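Local structure of NreA (Staphylococcus aureus subsp. aureus, 6K2H) at residues F27-F32 against H45-N50; G49-R54 against L98-T103; T103-V108 against V119-Q124. The protein probably senses nitrate through a GAF domain that binds the anion, and passes the signal on to its partners in nitrate regulation. The protein carries 1 engineered substitution. One frame throughout, in Å; residues are numbered along the deposited sequence. Where two conformers were deposited one is given.

Contact 1: residues F27-F32 against H45-N50; sequences FAAIAF and HYVSGN
Phe-32 and Tyr-46 meet edge against edge, with Phe-32 CE1 3.7 Å from Tyr-46 CE2. CG of Phe-32 lies opposite its own carbonyl carbon (chi1 -62°), which lets the ring reach Tyr-46. One face of the Phe-32 ring rests on Ile-30 CG2. His-45 was modelled in two conformers. In one of them the edge of Phe-32 turns toward the imidazole face, with ring centres 5.3 Å apart and planes at 66°, an edge-to-face (T-shaped) pair. In that conformer Phe-32 CB also sits over the face, a CH-pi contact 4.0 Å from the His-45 centroid, and His-45 ND1 is bonded to Lys-43 O. The Tyr-46 hydroxyl is bonded to Glu-8 O. At the other end Phe-27 reaches its ring across toward Val-47 and Asn-50, with CG trans to the backbone N (chi1 178°). Phe-27 CZ touches Val-47 CG1 at 3.8 Å, and Phe-27 CE1 meets Asn-50 CB at 3.9 Å. Ala-29 CB packs on the same Val-47 methyl. Ala-28, Ile-30, Tyr-46 and Ser-48 point to the other side of the sheet, where helix 10-23 lies. Ser-48 OG is bonded there to Asp-17 and Arg-20. The backbones pair through Ala-28 with Ser-48 and Ile-30 with Tyr-46. Ile-30 O accepts from His-45 N at 2.9 Å and only weakly from Tyr-46 N. His-45 and Tyr-46 thus both face Ile-30, a classic beta bulge. The whole is an antiparallel beta hairpin at the edge of the central sheet of a GAF domain.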
loop_
_atom_site.group_PDB
_atom_site.type_symbol
_atom_site.label_atom_id
_atom_site.label_comp_id
_atom_site.label_asym_id
_atom_site.label_seq_id
_atom_site.Cartn_x
_atom_site.Cartn_y
_atom_site.Cartn_z
ATOM N N PHE A 27 -1.060 0.940 9.971
ATOM C CA PHE A 27 -1.673 0.129 8.932
ATOM C C PHE A 27 -0.622 -0.337 7.938
ATOM O O PHE A 27 0.369 0.391 7.618
ATOM C CB PHE A 27 -2.690 1.028 8.167
ATOM C CG PHE A 27 -3.386 0.334 7.028
ATOM C CD1 PHE A 27 -4.341 -0.641 7.265
ATOM C CD2 PHE A 27 -3.087 0.623 5.721
ATOM C CE1 PHE A 27 -4.985 -1.305 6.250
ATOM C CE2 PHE A 27 -3.733 -0.056 4.690
ATOM C CZ PHE A 27 -4.672 -1.026 4.955
ATOM N N ALA A 28 -0.814 -1.511 7.371
ATOM C CA ALA A 28 0.019 -1.893 6.178
ATOM C C ALA A 28 -0.826 -2.748 5.227
ATOM O O ALA A 28 -1.797 -3.374 5.670
ATOM C CB ALA A 28 1.332 -2.621 6.598
ATOM N N ALA A 29 -0.469 -2.804 3.951
ATOM C CA ALA A 29 -1.244 -3.561 2.989
ATOM C C ALA A 29 -0.349 -3.988 1.866
ATOM O O ALA A 29 0.652 -3.290 1.561
ATOM C CB ALA A 29 -2.402 -2.751 2.503
ATOM N N ILE A 30 -0.667 -5.135 1.268
ATOM C CA ILE A 30 0.051 -5.553 0.040
ATOM C C ILE A 30 -0.945 -5.705 -1.102
ATOM O O ILE A 30 -1.930 -6.405 -0.964
ATOM C CB ILE A 30 0.769 -6.894 0.282
ATOM C CG1 ILE A 30 1.927 -6.719 1.279
ATOM C CG2 ILE A 30 1.332 -7.435 -1.056
ATOM C CD1 ILE A 30 2.474 -8.006 1.906
ATOM N N ALA A 31 -0.633 -5.098 -2.243
ATOM C CA ALA A 31 -1.452 -5.179 -3.455
ATOM C C ALA A 31 -0.721 -6.035 -4.506
ATOM O O ALA A 31 0.495 -5.949 -4.663
ATOM C CB ALA A 31 -1.734 -3.789 -3.993
ATOM N N PHE A 32 -1.495 -6.818 -5.234
ATOM C CA PHE A 32 -0.954 -7.747 -6.323
ATOM C C PHE A 32 -2.065 -7.783 -7.345
ATOM O O PHE A 32 -3.266 -7.538 -6.990
ATOM C CB PHE A 32 -0.857 -9.250 -5.824
ATOM C CG PHE A 32 0.041 -9.498 -4.685
ATOM C CD1 PHE A 32 -0.405 -10.215 -3.573
ATOM C CD2 PHE A 32 1.372 -9.149 -4.781
ATOM C CE1 PHE A 32 0.453 -10.530 -2.583
ATOM C CE2 PHE A 32 2.248 -9.442 -3.771
ATOM C CZ PHE A 32 1.777 -10.145 -2.672
ATOM N N HIS A 45 -4.635 -7.471 -1.275
ATOM C CA HIS A 45 -4.767 -8.909 -0.980
ATOM C C HIS A 45 -4.601 -9.151 0.529
ATOM O O HIS A 45 -5.279 -10.018 1.082
ATOM C CB HIS A 45 -3.738 -9.786 -1.734
ATOM C CG HIS A 45 -4.095 -10.100 -3.172
ATOM N ND1 HIS A 45 -4.206 -9.134 -4.142
ATOM C CD2 HIS A 45 -4.369 -11.276 -3.791
ATOM C CE1 HIS A 45 -4.575 -9.684 -5.286
ATOM N NE2 HIS A 45 -4.641 -10.991 -5.110
ATOM N N TYR A 46 -3.655 -8.453 1.118
ATOM C CA TYR A 46 -3.349 -8.552 2.579
ATOM C C TYR A 46 -3.362 -7.217 3.229
ATOM O O TYR A 46 -2.910 -6.241 2.641
ATOM C CB TYR A 46 -1.991 -9.224 2.844
ATOM C CG TYR A 46 -1.862 -10.584 2.252
ATOM C CD1 TYR A 46 -2.347 -11.678 2.913
ATOM C CD2 TYR A 46 -1.296 -10.760 0.985
ATOM C CE1 TYR A 46 -2.255 -12.946 2.350
ATOM C CE2 TYR A 46 -1.204 -12.018 0.406
ATOM C CZ TYR A 46 -1.727 -13.094 1.073
ATOM O OH TYR A 46 -1.582 -14.320 0.489
ATOM N N VAL A 47 -3.908 -7.126 4.445
ATOM C CA VAL A 47 -3.879 -5.876 5.208
ATOM C C VAL A 47 -3.486 -6.190 6.659
ATOM O O VAL A 47 -3.687 -7.365 7.123
ATOM C CB VAL A 47 -5.209 -5.082 5.226
ATOM C CG1 VAL A 47 -5.619 -4.571 3.879
ATOM C CG2 VAL A 47 -6.310 -5.875 5.882
ATOM N N SER A 48 -2.996 -5.193 7.391
ATOM C CA SER A 48 -2.614 -5.447 8.825
ATOM C C SER A 48 -2.942 -4.169 9.534
ATOM O O SER A 48 -2.712 -3.059 8.983
ATOM C CB SER A 48 -1.153 -5.803 8.953
ATOM O OG SER A 48 -0.771 -5.864 10.322
ATOM N N GLY A 49 -3.545 -4.273 10.712
ATOM C CA GLY A 49 -3.984 -3.055 11.411
ATOM C C GLY A 49 -5.218 -2.368 10.785
ATOM O O GLY A 49 -5.535 -1.222 11.110
ATOM N N ASN A 50 -5.951 -3.084 9.982
ATOM C CA ASN A 50 -7.120 -2.576 9.319
ATOM C C ASN A 50 -8.241 -2.331 10.297
ATOM O O ASN A 50 -8.488 -3.144 11.231
ATOM C CB ASN A 50 -7.592 -3.497 8.188
ATOM C CG ASN A 50 -8.015 -4.876 8.659
ATOM O OD1 ASN A 50 -7.227 -5.601 9.289
ATOM N ND2 ASN A 50 -9.227 -5.255 8.352
#

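Contact 2: residues G49-R54 against L98-T103; sequences GNKNNR and LSESLT
Glu-100 OE1 is gripped by two groups, Lys-51 N and the guanidinium of Arg-125. The bond from Lys-51 N is 2.8 Å long to Glu-100 OE1, nearly straight at 170°, and uses the syn lone pair. Arg-125 adds a salt bridge and also bonds Gly-49 O. This pairing would probably stabilise the charged carboxylate. Glu-100 OE2 accepts a 2.7 Å bond from a water and a weak one from Asn-52 N. The bend of the glutamate chain at chi2 (-63°) brings the carboxylate back to the loop backbone. The same water donates to Asn-52 OD1 and accepts from Ser-99 OG, so it joins three side chains. Asn-52 uses both ends of its amide. Asn-52 ND2 donates to Ser-99 O at 2.8 Å, with the acceptor close to the amide plane. Asn-52 OD1 accepts from Arg-54 N on an in-plane lone pair at 3.0 Å, which makes an Asx turn. The loop after strand 42-48 is thereby tied to the end of helix 96-99, where Glu-100 is the first residue to leave helical geometry. The loop and the end of this short helix lie over the side of the GAF sheet that carries Ala-29 and Val-47, near the surface. Asn-50 ND2 supports the turn with a 2.9 Å bond to Asn-52 O, coming from above the carbonyl plane. The Arg-54 guanidinium lies with one face against Asn-52 ND2. Arg-54 CB meets Ser-99 CB at 4.2 Å. Lys-51 runs past the glutamate in the opposite direction, and its NZ comes to 3.1 Å from Ser-101 OG.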
loop_
_atom_site.group_PDB
_atom_site.type_symbol
_atom_site.label_atom_id
_atom_site.label_comp_id
_atom_site.label_asym_id
_atom_site.label_seq_id
_atom_site.Cartn_x
_atom_site.Cartn_y
_atom_site.Cartn_z
ATOM N N GLY A 49 -3.545 -4.273 10.712
ATOM C CA GLY A 49 -3.984 -3.055 11.411
ATOM C C GLY A 49 -5.218 -2.368 10.785
ATOM O O GLY A 49 -5.535 -1.222 11.110
ATOM N N ASN A 50 -5.951 -3.084 9.982
ATOM C CA ASN A 50 -7.120 -2.576 9.319
ATOM C C ASN A 50 -8.241 -2.331 10.297
ATOM O O ASN A 50 -8.488 -3.144 11.231
ATOM C CB ASN A 50 -7.592 -3.497 8.188
ATOM C CG ASN A 50 -8.015 -4.876 8.659
ATOM O OD1 ASN A 50 -7.227 -5.601 9.289
ATOM N ND2 ASN A 50 -9.227 -5.255 8.352
ATOM N N LYS A 51 -8.966 -1.261 10.036
ATOM C CA LYS A 51 -10.159 -0.958 10.824
ATOM C C LYS A 51 -11.385 -1.720 10.317
ATOM O O LYS A 51 -12.308 -1.985 11.107
ATOM C CB LYS A 51 -10.465 0.524 10.859
ATOM C CG LYS A 51 -9.333 1.336 11.457
ATOM C CD LYS A 51 -9.707 2.717 11.822
ATOM C CE LYS A 51 -10.038 3.536 10.567
ATOM N NZ LYS A 51 -10.594 4.838 10.964
ATOM N N ASN A 52 -11.462 -2.022 9.013
ATOM C CA ASN A 52 -12.642 -2.636 8.463
ATOM C C ASN A 52 -12.261 -3.460 7.264
ATOM O O ASN A 52 -11.101 -3.541 6.918
ATOM C CB ASN A 52 -13.701 -1.595 8.108
ATOM C CG ASN A 52 -13.171 -0.556 7.147
ATOM O OD1 ASN A 52 -12.999 -0.917 6.008
ATOM N ND2 ASN A 52 -12.832 0.691 7.622
ATOM N N ASN A 53 -13.241 -4.102 6.619
ATOM C CA ASN A 53 -12.948 -4.977 5.481
ATOM C C ASN A 53 -13.349 -4.408 4.137
ATOM O O ASN A 53 -13.420 -5.104 3.126
ATOM C CB ASN A 53 -13.663 -6.307 5.706
ATOM C CG ASN A 53 -13.016 -7.118 6.802
ATOM O OD1 ASN A 53 -13.698 -7.942 7.442
ATOM N ND2 ASN A 53 -11.699 -6.927 7.029
ATOM N N ARG A 54 -13.629 -3.131 4.139
ATOM C CA ARG A 54 -14.018 -2.479 2.904
ATOM C C ARG A 54 -12.897 -2.435 1.883
ATOM O O ARG A 54 -13.199 -2.302 0.679
ATOM C CB ARG A 54 -14.560 -1.108 3.183
ATOM C CG ARG A 54 -15.748 -1.126 4.125
ATOM C CD ARG A 54 -16.553 0.157 4.024
ATOM N NE ARG A 54 -15.921 1.298 4.627
ATOM C CZ ARG A 54 -15.838 1.554 5.898
ATOM N NH1 ARG A 54 -16.335 0.709 6.799
ATOM N NH2 ARG A 54 -15.215 2.632 6.315
ATOM N N LEU A 98 -9.435 6.420 2.054
ATOM C CA LEU A 98 -10.762 6.662 2.593
ATOM C C LEU A 98 -11.192 5.555 3.564
ATOM O O LEU A 98 -11.630 5.851 4.629
ATOM C CB LEU A 98 -11.800 6.732 1.488
ATOM C CG LEU A 98 -11.707 7.953 0.562
ATOM C CD1 LEU A 98 -12.757 7.724 -0.516
ATOM C CD2 LEU A 98 -12.043 9.186 1.361
ATOM N N SER A 99 -11.091 4.309 3.160
ATOM C CA SER A 99 -11.647 3.206 3.962
ATOM C C SER A 99 -10.853 3.035 5.244
ATOM O O SER A 99 -11.437 2.675 6.263
ATOM C CB SER A 99 -11.702 1.915 3.139
ATOM O OG SER A 99 -10.441 1.279 2.900
ATOM N N GLU A 100 -9.548 3.401 5.244
ATOM C CA GLU A 100 -8.721 3.240 6.439
ATOM C C GLU A 100 -8.295 4.571 7.082
ATOM O O GLU A 100 -7.567 4.539 8.020
ATOM C CB GLU A 100 -7.515 2.368 6.094
ATOM C CG GLU A 100 -7.842 0.902 5.813
ATOM C CD GLU A 100 -8.428 0.180 7.041
ATOM O OE1 GLU A 100 -8.061 0.588 8.189
ATOM O OE2 GLU A 100 -9.196 -0.792 6.851
ATOM N N SER A 101 -8.863 5.687 6.639
ATOM C CA SER A 101 -8.618 7.020 7.222
ATOM C C SER A 101 -7.134 7.261 7.417
ATOM O O SER A 101 -6.694 7.660 8.502
ATOM C CB SER A 101 -9.346 7.211 8.569
ATOM O OG SER A 101 -10.694 6.751 8.466
ATOM N N LEU A 102 -6.395 7.032 6.360
ATOM C CA LEU A 102 -4.945 7.251 6.445
ATOM C C LEU A 102 -4.570 8.710 6.261
ATOM O O LEU A 102 -5.076 9.394 5.326
ATOM C CB LEU A 102 -4.286 6.390 5.371
ATOM C CG LEU A 102 -4.583 4.895 5.377
ATOM C CD1 LEU A 102 -3.859 4.097 4.283
ATOM C CD2 LEU A 102 -4.284 4.352 6.771
ATOM N N THR A 103 -3.699 9.162 7.143
ATOM C CA THR A 103 -3.249 10.562 7.162
ATOM C C THR A 103 -1.859 10.741 6.620
ATOM O O THR A 103 -1.476 11.838 6.340
ATOM C CB THR A 103 -3.416 11.199 8.556
ATOM O OG1 THR A 103 -2.688 10.441 9.528
ATOM C CG2 THR A 103 -4.901 11.232 8.942
HETATM O O HOH W 1 -10.548 -0.894 4.574
#

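Contact 3: residues T103-V108 against V119-Q124; sequences TAVLAV and VLLFGQ
Leu-121 pushes its CD1 methyl into the hollow between Val-105 and Ala-107. The methyl lies 3.7 Å from Val-105 CB, and Leu-121 CD1 is 4.1 Å from Ala-107 CB. Leu-121 CG is trans to the backbone N (chi1 168°), which carries CD1 back toward the neighbouring strand. Ala-107 is small, and Val-119 CG1 also packs on Ala-107 CB, at 4.1 Å. Gly-123 faces Val-105 with no side chain of its own, and Val-105 CG1 comes to 4.3 Å from Gly-123 CA. Helices 65-73 and 96-99 pack on this side. On the reverse side Leu-106 lies beside Phe-122 and points the same way. Leu-106 CD2 is 4.1 Å from Phe-122 CD2, and the ring stacks on Tyr-25. Val-108 and Leu-120 repeat this side-by-side fit, with Val-108 CG2 at 3.7 Å from Leu-120 CB. The Gln-124 chain bends at chi2 and leads its amide away, to Asp-26 N and Pro-129 O. The strands are antiparallel. Leu-106 and Phe-122 exchange two backbone bonds, and the one from Phe-122 N to Leu-106 O is 2.8 Å long and almost straight. Val-108 and Leu-120 do the same. Thr-103 and Ala-104 both lie opposite Gln-124, a classic beta bulge; Gln-124 O takes a 2.7 Å bond from Thr-103 N and a weak one from Ala-104 N. The side chains that meet here are almost all apolar, and regular backbone bonds satisfy the buried peptide groups between them. This is consistent with a structural role in the core of the GAF sheet.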
loop_
_atom_site.group_PDB
_atom_site.type_symbol
_atom_site.label_atom_id
_atom_site.label_comp_id
_atom_site.label_asym_id
_atom_site.label_seq_id
_atom_site.Cartn_x
_atom_site.Cartn_y
_atom_site.Cartn_z
ATOM N N THR A 103 -3.699 9.162 7.143
ATOM C CA THR A 103 -3.249 10.562 7.162
ATOM C C THR A 103 -1.859 10.741 6.620
ATOM O O THR A 103 -1.476 11.838 6.340
ATOM C CB THR A 103 -3.416 11.199 8.556
ATOM O OG1 THR A 103 -2.688 10.441 9.528
ATOM C CG2 THR A 103 -4.901 11.232 8.942
ATOM N N ALA A 104 -1.088 9.665 6.493
ATOM C CA ALA A 104 0.232 9.666 5.805
ATOM C C ALA A 104 0.438 8.287 5.229
ATOM O O ALA A 104 -0.036 7.286 5.796
ATOM C CB ALA A 104 1.347 9.986 6.770
ATOM N N VAL A 105 1.150 8.199 4.123
ATOM C CA VAL A 105 1.401 6.909 3.472
ATOM C C VAL A 105 2.766 6.832 2.797
ATOM O O VAL A 105 3.307 7.866 2.324
ATOM C CB VAL A 105 0.315 6.478 2.424
ATOM C CG1 VAL A 105 -1.040 6.278 3.069
ATOM C CG2 VAL A 105 0.166 7.480 1.344
ATOM N N LEU A 106 3.311 5.630 2.779
ATOM C CA LEU A 106 4.576 5.289 2.121
ATOM C C LEU A 106 4.212 4.037 1.309
ATOM O O LEU A 106 3.946 2.961 1.892
ATOM C CB LEU A 106 5.663 4.948 3.142
ATOM C CG LEU A 106 6.917 4.222 2.619
ATOM C CD1 LEU A 106 7.603 5.050 1.580
ATOM C CD2 LEU A 106 7.838 3.909 3.775
ATOM N N ALA A 107 4.232 4.143 -0.021
ATOM C CA ALA A 107 3.942 2.974 -0.855
ATOM C C ALA A 107 5.186 2.610 -1.674
ATOM O O ALA A 107 5.748 3.450 -2.356
ATOM C CB ALA A 107 2.828 3.243 -1.741
ATOM N N VAL A 108 5.629 1.373 -1.491
ATOM C CA VAL A 108 6.884 0.934 -2.141
ATOM C C VAL A 108 6.714 -0.235 -3.093
ATOM O O VAL A 108 5.926 -1.144 -2.814
ATOM C CB VAL A 108 7.920 0.592 -1.085
ATOM C CG1 VAL A 108 8.241 1.782 -0.207
ATOM C CG2 VAL A 108 7.520 -0.613 -0.229
ATOM N N VAL A 119 2.833 -4.082 -4.445
ATOM C CA VAL A 119 3.035 -2.841 -3.729
ATOM C C VAL A 119 2.837 -3.061 -2.263
ATOM O O VAL A 119 1.817 -3.607 -1.881
ATOM C CB VAL A 119 2.120 -1.712 -4.245
ATOM C CG1 VAL A 119 2.416 -0.421 -3.499
ATOM C CG2 VAL A 119 2.295 -1.534 -5.751
ATOM N N LEU A 120 3.840 -2.673 -1.448
ATOM C CA LEU A 120 3.724 -2.648 -0.000
ATOM C C LEU A 120 3.420 -1.231 0.489
ATOM O O LEU A 120 4.192 -0.263 0.232
ATOM C CB LEU A 120 5.006 -3.129 0.649
ATOM C CG LEU A 120 5.193 -3.062 2.110
ATOM C CD1 LEU A 120 4.178 -3.910 2.847
ATOM C CD2 LEU A 120 6.618 -3.532 2.487
ATOM N N LEU A 121 2.272 -1.083 1.103
ATOM C CA LEU A 121 1.779 0.228 1.590
ATOM C C LEU A 121 1.873 0.260 3.109
ATOM O O LEU A 121 1.465 -0.733 3.778
ATOM C CB LEU A 121 0.367 0.450 1.131
ATOM C CG LEU A 121 -0.298 1.632 1.843
ATOM C CD1 LEU A 121 0.287 2.885 1.393
ATOM C CD2 LEU A 121 -1.819 1.613 1.603
ATOM N N PHE A 122 2.555 1.294 3.637
ATOM C CA PHE A 122 2.576 1.588 5.088
ATOM C C PHE A 122 1.736 2.837 5.275
ATOM O O PHE A 122 1.904 3.856 4.554
ATOM C CB PHE A 122 4.016 1.832 5.576
ATOM C CG PHE A 122 4.872 0.592 5.571
ATOM C CD1 PHE A 122 4.699 -0.341 6.591
ATOM C CD2 PHE A 122 5.884 0.422 4.670
ATOM C CE1 PHE A 122 5.511 -1.478 6.630
ATOM C CE2 PHE A 122 6.716 -0.697 4.716
ATOM C CZ PHE A 122 6.521 -1.643 5.707
ATOM N N GLY A 123 0.810 2.786 6.217
ATOM C CA GLY A 123 -0.045 3.938 6.494
ATOM C C GLY A 123 -0.143 4.367 7.951
ATOM O O GLY A 123 -0.113 3.513 8.827
ATOM N N GLN A 124 -0.199 5.665 8.198
ATOM C CA GLN A 124 -0.486 6.200 9.533
ATOM C C GLN A 124 -1.881 6.753 9.600
ATOM O O GLN A 124 -2.415 7.264 8.578
ATOM C CB GLN A 124 0.496 7.303 9.932
ATOM C CG GLN A 124 1.958 6.852 9.948
ATOM C CD GLN A 124 2.319 5.939 11.086
ATOM O OE1 GLN A 124 1.606 4.979 11.401
ATOM N NE2 GLN A 124 3.448 6.232 11.749
#

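In the fold
Contact 1 is a hairpin early in the chain. Contact 2 begins where it ends and spans 43 residues to the start of contact 3, all within one GAF domain. Contacts 1 and 3 are two hairpins of one antiparallel sheet, with centres about 10 Å apart. Neighbouring strands 27-33 and 115-124 join them through backbone pairing of Phe-27 with Gly-123 and Ala-29 with Leu-121. Contact 2 lies nearer the surface, its centre about 10 Å from that of contact 1 and about 12 Å from that of contact 3. Phe-27 packs on Glu-100 and Leu-102, so residues 98-103 pack on the sheet, while 49-54 follow directly from its edge strand 42-48.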